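Local coordinates for protein phosphoribosylaminoimidazole-succinocarboxamide synthase (Saccharomyces cerevisiae, PDB 2CNQ) that catalyses the ATP-dependent joining of aspartate to carboxyaminoimidazole ribotide, giving the succinocarboxamide intermediate SAICAR in de novo purine biosynthesis, at residues 25-37 / 100-112. Sequence-based numbering, arbitrary orientation.
With ADP (adenosine-5'-diphosphate), chain B.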
# COMPACT_ATOMS: atom_id res chain seq x y z
N GLU A 25 4.13 -18.79 7.49
CA GLU A 25 3.79 -19.84 6.57
C GLU A 25 2.73 -20.69 7.14
O GLU A 25 2.94 -21.35 8.16
CB GLU A 25 5.01 -20.67 6.29
CG GLU A 25 4.70 -21.91 5.53
CD GLU A 25 5.94 -22.65 5.21
OE1 GLU A 25 6.86 -22.07 4.57
OE2 GLU A 25 6.06 -23.77 5.67
N VAL A 26 1.60 -20.72 6.50
CA VAL A 26 0.53 -21.60 6.89
C VAL A 26 0.79 -22.96 6.33
O VAL A 26 0.60 -23.96 7.00
CB VAL A 26 -0.79 -21.03 6.47
CG1 VAL A 26 -1.91 -21.99 6.74
CG2 VAL A 26 -1.03 -19.75 7.22
N ASP A 27 1.16 -23.01 5.07
CA ASP A 27 1.53 -24.23 4.47
C ASP A 27 2.33 -23.87 3.28
O ASP A 27 2.70 -22.71 3.06
CB ASP A 27 0.31 -25.10 4.15
CG ASP A 27 -0.63 -24.46 3.19
OD1 ASP A 27 -1.81 -24.70 3.34
OD2 ASP A 27 -0.22 -23.70 2.29
N ALA A 28 2.64 -24.87 2.51
CA ALA A 28 3.51 -24.66 1.42
C ALA A 28 3.06 -23.56 0.49
O ALA A 28 3.88 -22.95 -0.15
CB ALA A 28 3.70 -25.95 0.66
N GLY A 29 1.79 -23.35 0.35
CA GLY A 29 1.29 -22.38 -0.60
C GLY A 29 0.66 -21.15 -0.02
O GLY A 29 0.17 -20.33 -0.76
N THR A 30 0.64 -21.03 1.29
CA THR A 30 -0.22 -20.05 1.89
C THR A 30 0.46 -19.38 3.01
O THR A 30 1.21 -19.99 3.77
CB THR A 30 -1.39 -20.87 2.48
OG1 THR A 30 -1.86 -21.80 1.50
CG2 THR A 30 -2.50 -19.97 2.88
N LEU A 31 0.20 -18.09 3.11
CA LEU A 31 0.79 -17.25 4.10
C LEU A 31 -0.29 -16.66 4.95
O LEU A 31 -1.38 -16.36 4.51
CB LEU A 31 1.53 -16.11 3.45
CG LEU A 31 2.62 -16.52 2.52
CD1 LEU A 31 3.08 -15.29 1.78
CD2 LEU A 31 3.75 -17.18 3.24
N LEU A 32 0.06 -16.45 6.20
CA LEU A 32 -0.68 -15.65 7.14
C LEU A 32 -0.02 -14.29 7.11
O LEU A 32 1.12 -14.13 7.49
CB LEU A 32 -0.63 -16.28 8.50
CG LEU A 32 -1.20 -15.48 9.62
CD1 LEU A 32 -2.64 -15.22 9.37
CD2 LEU A 32 -0.95 -16.16 10.93
N PHE A 33 -0.75 -13.32 6.60
CA PHE A 33 -0.20 -12.04 6.22
C PHE A 33 -0.76 -11.03 7.21
O PHE A 33 -1.89 -10.60 7.07
CB PHE A 33 -0.71 -11.81 4.80
CG PHE A 33 -0.07 -10.71 4.06
CD1 PHE A 33 -0.75 -9.56 3.76
CD2 PHE A 33 1.18 -10.85 3.57
CE1 PHE A 33 -0.17 -8.59 2.98
CE2 PHE A 33 1.76 -9.89 2.78
CZ PHE A 33 1.07 -8.76 2.51
N VAL A 34 0.02 -10.73 8.21
CA VAL A 34 -0.47 -9.99 9.35
C VAL A 34 0.04 -8.59 9.26
O VAL A 34 1.22 -8.36 9.31
CB VAL A 34 -0.02 -10.61 10.67
CG1 VAL A 34 -0.76 -9.91 11.78
CG2 VAL A 34 -0.28 -12.10 10.69
N ALA A 35 -0.86 -7.64 9.17
CA ALA A 35 -0.48 -6.25 9.22
C ALA A 35 -0.45 -5.84 10.65
O ALA A 35 -1.46 -5.79 11.30
CB ALA A 35 -1.42 -5.40 8.43
N THR A 36 0.73 -5.57 11.14
CA THR A 36 0.90 -5.05 12.46
C THR A 36 0.54 -3.59 12.43
O THR A 36 0.10 -3.07 11.43
CB THR A 36 2.29 -5.27 12.99
OG1 THR A 36 3.18 -4.35 12.37
CG2 THR A 36 2.73 -6.69 12.83
N ASP A 37 0.74 -2.95 13.56
CA ASP A 37 0.51 -1.55 13.73
C ASP A 37 1.75 -0.74 13.60
O ASP A 37 1.74 0.44 13.88
CB ASP A 37 -0.17 -1.33 15.05
CG ASP A 37 -1.54 -1.88 15.06
OD1 ASP A 37 -2.03 -2.19 16.16
OD2 ASP A 37 -2.16 -2.01 14.00
N THR A 100 -5.91 -12.45 19.50
CA THR A 100 -5.94 -11.01 19.66
C THR A 100 -4.85 -10.34 18.84
O THR A 100 -4.98 -9.19 18.50
CB THR A 100 -5.80 -10.62 21.10
OG1 THR A 100 -4.60 -11.15 21.59
CG2 THR A 100 -6.98 -11.03 21.91
N GLN A 101 -3.79 -11.05 18.55
CA GLN A 101 -2.74 -10.52 17.75
C GLN A 101 -2.99 -10.62 16.27
O GLN A 101 -2.21 -10.05 15.49
CB GLN A 101 -1.46 -11.28 18.01
CG GLN A 101 -1.01 -11.25 19.41
CD GLN A 101 0.31 -11.93 19.51
OE1 GLN A 101 1.28 -11.42 18.98
NE2 GLN A 101 0.35 -13.11 20.08
N LEU A 102 -3.98 -11.39 15.89
CA LEU A 102 -4.19 -11.70 14.51
C LEU A 102 -5.49 -11.21 13.98
O LEU A 102 -5.61 -10.93 12.80
CB LEU A 102 -4.12 -13.20 14.34
CG LEU A 102 -2.77 -13.82 14.66
CD1 LEU A 102 -2.88 -15.30 14.59
CD2 LEU A 102 -1.71 -13.29 13.73
N GLU A 103 -6.52 -11.17 14.80
CA GLU A 103 -7.82 -10.94 14.28
C GLU A 103 -7.90 -9.56 13.66
O GLU A 103 -7.36 -8.61 14.16
CB GLU A 103 -8.86 -11.14 15.35
CG GLU A 103 -8.78 -10.14 16.47
CD GLU A 103 -9.60 -10.52 17.66
OE1 GLU A 103 -10.38 -11.47 17.59
OE2 GLU A 103 -9.44 -9.86 18.70
N ASP A 104 -8.60 -9.51 12.55
CA ASP A 104 -8.91 -8.30 11.81
C ASP A 104 -7.75 -7.67 11.13
O ASP A 104 -7.95 -6.72 10.40
CB ASP A 104 -9.62 -7.29 12.68
CG ASP A 104 -10.91 -7.81 13.17
OD1 ASP A 104 -11.15 -7.73 14.37
OD2 ASP A 104 -11.67 -8.30 12.32
N ARG A 105 -6.56 -8.21 11.29
CA ARG A 105 -5.39 -7.63 10.69
C ARG A 105 -4.64 -8.66 9.90
O ARG A 105 -3.51 -8.43 9.52
CB ARG A 105 -4.48 -7.03 11.73
CG ARG A 105 -4.03 -8.03 12.74
CD ARG A 105 -3.07 -7.48 13.71
NE ARG A 105 -3.64 -6.46 14.56
CZ ARG A 105 -3.33 -5.18 14.55
NH1 ARG A 105 -2.50 -4.69 13.68
NH2 ARG A 105 -3.85 -4.37 15.44
N SER A 106 -5.26 -9.79 9.62
CA SER A 106 -4.58 -10.88 8.99
C SER A 106 -5.32 -11.30 7.78
O SER A 106 -6.53 -11.47 7.78
CB SER A 106 -4.49 -12.05 9.93
OG SER A 106 -3.73 -11.73 11.05
N LEU A 107 -4.57 -11.56 6.74
CA LEU A 107 -5.11 -12.14 5.54
C LEU A 107 -4.44 -13.45 5.32
O LEU A 107 -3.25 -13.59 5.49
CB LEU A 107 -4.89 -11.24 4.35
CG LEU A 107 -5.61 -9.92 4.51
CD1 LEU A 107 -5.21 -9.01 3.41
CD2 LEU A 107 -7.09 -10.09 4.50
N LEU A 108 -5.22 -14.40 4.90
CA LEU A 108 -4.72 -15.67 4.44
C LEU A 108 -4.56 -15.51 2.96
O LEU A 108 -5.52 -15.24 2.28
CB LEU A 108 -5.73 -16.74 4.77
CG LEU A 108 -5.28 -18.13 4.53
CD1 LEU A 108 -4.21 -18.50 5.50
CD2 LEU A 108 -6.46 -19.04 4.65
N VAL A 109 -3.33 -15.63 2.50
CA VAL A 109 -3.06 -15.33 1.13
C VAL A 109 -2.27 -16.43 0.53
O VAL A 109 -1.53 -17.14 1.17
CB VAL A 109 -2.32 -13.99 0.97
CG1 VAL A 109 -3.12 -12.88 1.63
CG2 VAL A 109 -0.96 -14.03 1.52
N HIS A 110 -2.42 -16.54 -0.76
CA HIS A 110 -1.62 -17.42 -1.51
C HIS A 110 -0.26 -16.82 -1.70
O HIS A 110 -0.12 -15.67 -2.06
CB HIS A 110 -2.25 -17.57 -2.88
CG HIS A 110 -3.55 -18.29 -2.86
ND1 HIS A 110 -3.64 -19.65 -2.70
CD2 HIS A 110 -4.82 -17.84 -2.99
CE1 HIS A 110 -4.91 -20.01 -2.72
NE2 HIS A 110 -5.65 -18.93 -2.92
N LYS A 111 0.76 -17.61 -1.48
CA LYS A 111 2.10 -17.21 -1.79
C LYS A 111 2.17 -17.08 -3.27
O LYS A 111 1.83 -17.99 -3.99
CB LYS A 111 3.01 -18.25 -1.15
CG LYS A 111 4.46 -17.92 -1.21
CD LYS A 111 5.36 -19.07 -0.67
CE LYS A 111 4.87 -19.85 0.61
NZ LYS A 111 5.67 -21.14 1.08
N HIS A 112 2.64 -15.97 -3.76
CA HIS A 112 2.79 -15.80 -5.18
C HIS A 112 4.16 -15.40 -5.49
O HIS A 112 4.82 -14.73 -4.72
CB HIS A 112 1.83 -14.76 -5.72
CG HIS A 112 0.50 -15.32 -5.99
ND1 HIS A 112 0.28 -16.18 -7.03
CD2 HIS A 112 -0.69 -15.18 -5.36
CE1 HIS A 112 -0.98 -16.55 -7.04
NE2 HIS A 112 -1.59 -15.97 -6.03
PB ADP B . 7.71 -4.11 3.16
O1B ADP B . 6.79 -3.16 2.55
O2B ADP B . 8.67 -4.66 2.18
O3B ADP B . 8.46 -3.69 4.33
PA ADP B . 5.44 -5.41 4.29
O1A ADP B . 4.48 -4.62 3.52
O2A ADP B . 5.59 -5.15 5.72
O3A ADP B . 6.86 -5.37 3.61
O5' ADP B . 5.14 -6.94 4.16
C5' ADP B . 4.60 -7.57 3.01
C4' ADP B . 5.67 -8.38 2.34
O4' ADP B . 5.00 -9.49 1.74
C3' ADP B . 6.35 -7.66 1.21
O3' ADP B . 7.63 -8.21 1.00
C2' ADP B . 5.49 -8.02 0.03
O2' ADP B . 6.12 -7.86 -1.20
C1' ADP B . 5.21 -9.45 0.34
N9 ADP B . 4.04 -10.01 -0.27
C8 ADP B . 2.87 -9.41 -0.46
N7 ADP B . 1.96 -10.21 -0.94
C5 ADP B . 2.58 -11.39 -1.07
C6 ADP B . 2.18 -12.68 -1.50
N6 ADP B . 0.95 -12.92 -1.89
N1 ADP B . 3.09 -13.65 -1.58
C2 ADP B . 4.32 -13.41 -1.15
N3 ADP B . 4.79 -12.27 -0.65
C4 ADP B . 3.91 -11.28 -0.63
O HOH W 1 -1.35 -21.09 -2.91
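R105 and D37 close one end of this strand pairing, and the arginine can be followed outward atom by atom. Its CB lies 3.3 Å from A35 O; CG, set between the backbone N and carbonyl carbon (chi1 58°), and then CD run past the same oxygen with V34 CG1 alongside. The bend at chi3 turns the guanidinium back toward A35 and D37. There NH1 gives a bond to A35 O, on a lone pair, and another of 2.7 Å to D37 OD2, while NH2 takes D37 OD1 at 2.9 Å. This end-on, two-nitrogen grip is not coplanar: the planes stand 67° apart, and NH1 comes to OD2 from above the carboxylate. An alanine in place of R105 would probably leave the D37 carboxylate without its charged mate and A35 O without its side-chain donor, although G54, E52 and I3 also bond D37.

Away from this end, 106-110, the edge strand of a four-stranded antiparallel sheet, pairs with 30-35. On one face L31 CD1 rests 3.7 Å from ADP C2, and the F33 ring turns its edge to O4' of the ribose; V109 CG2 packs against L31 CB. On the other, L102 CD2 meets V34 CG2 at 3.6 Å, and the backbone N of L108 bonds the aminoimidazole carboxamide ribonucleotide. At the end of the strand H110 O accepts from adenine N6, and just past it H112 N donates to N1, while K111 NZ, in the conformer given, reaches back across L31 to A28 O at 2.8 Å.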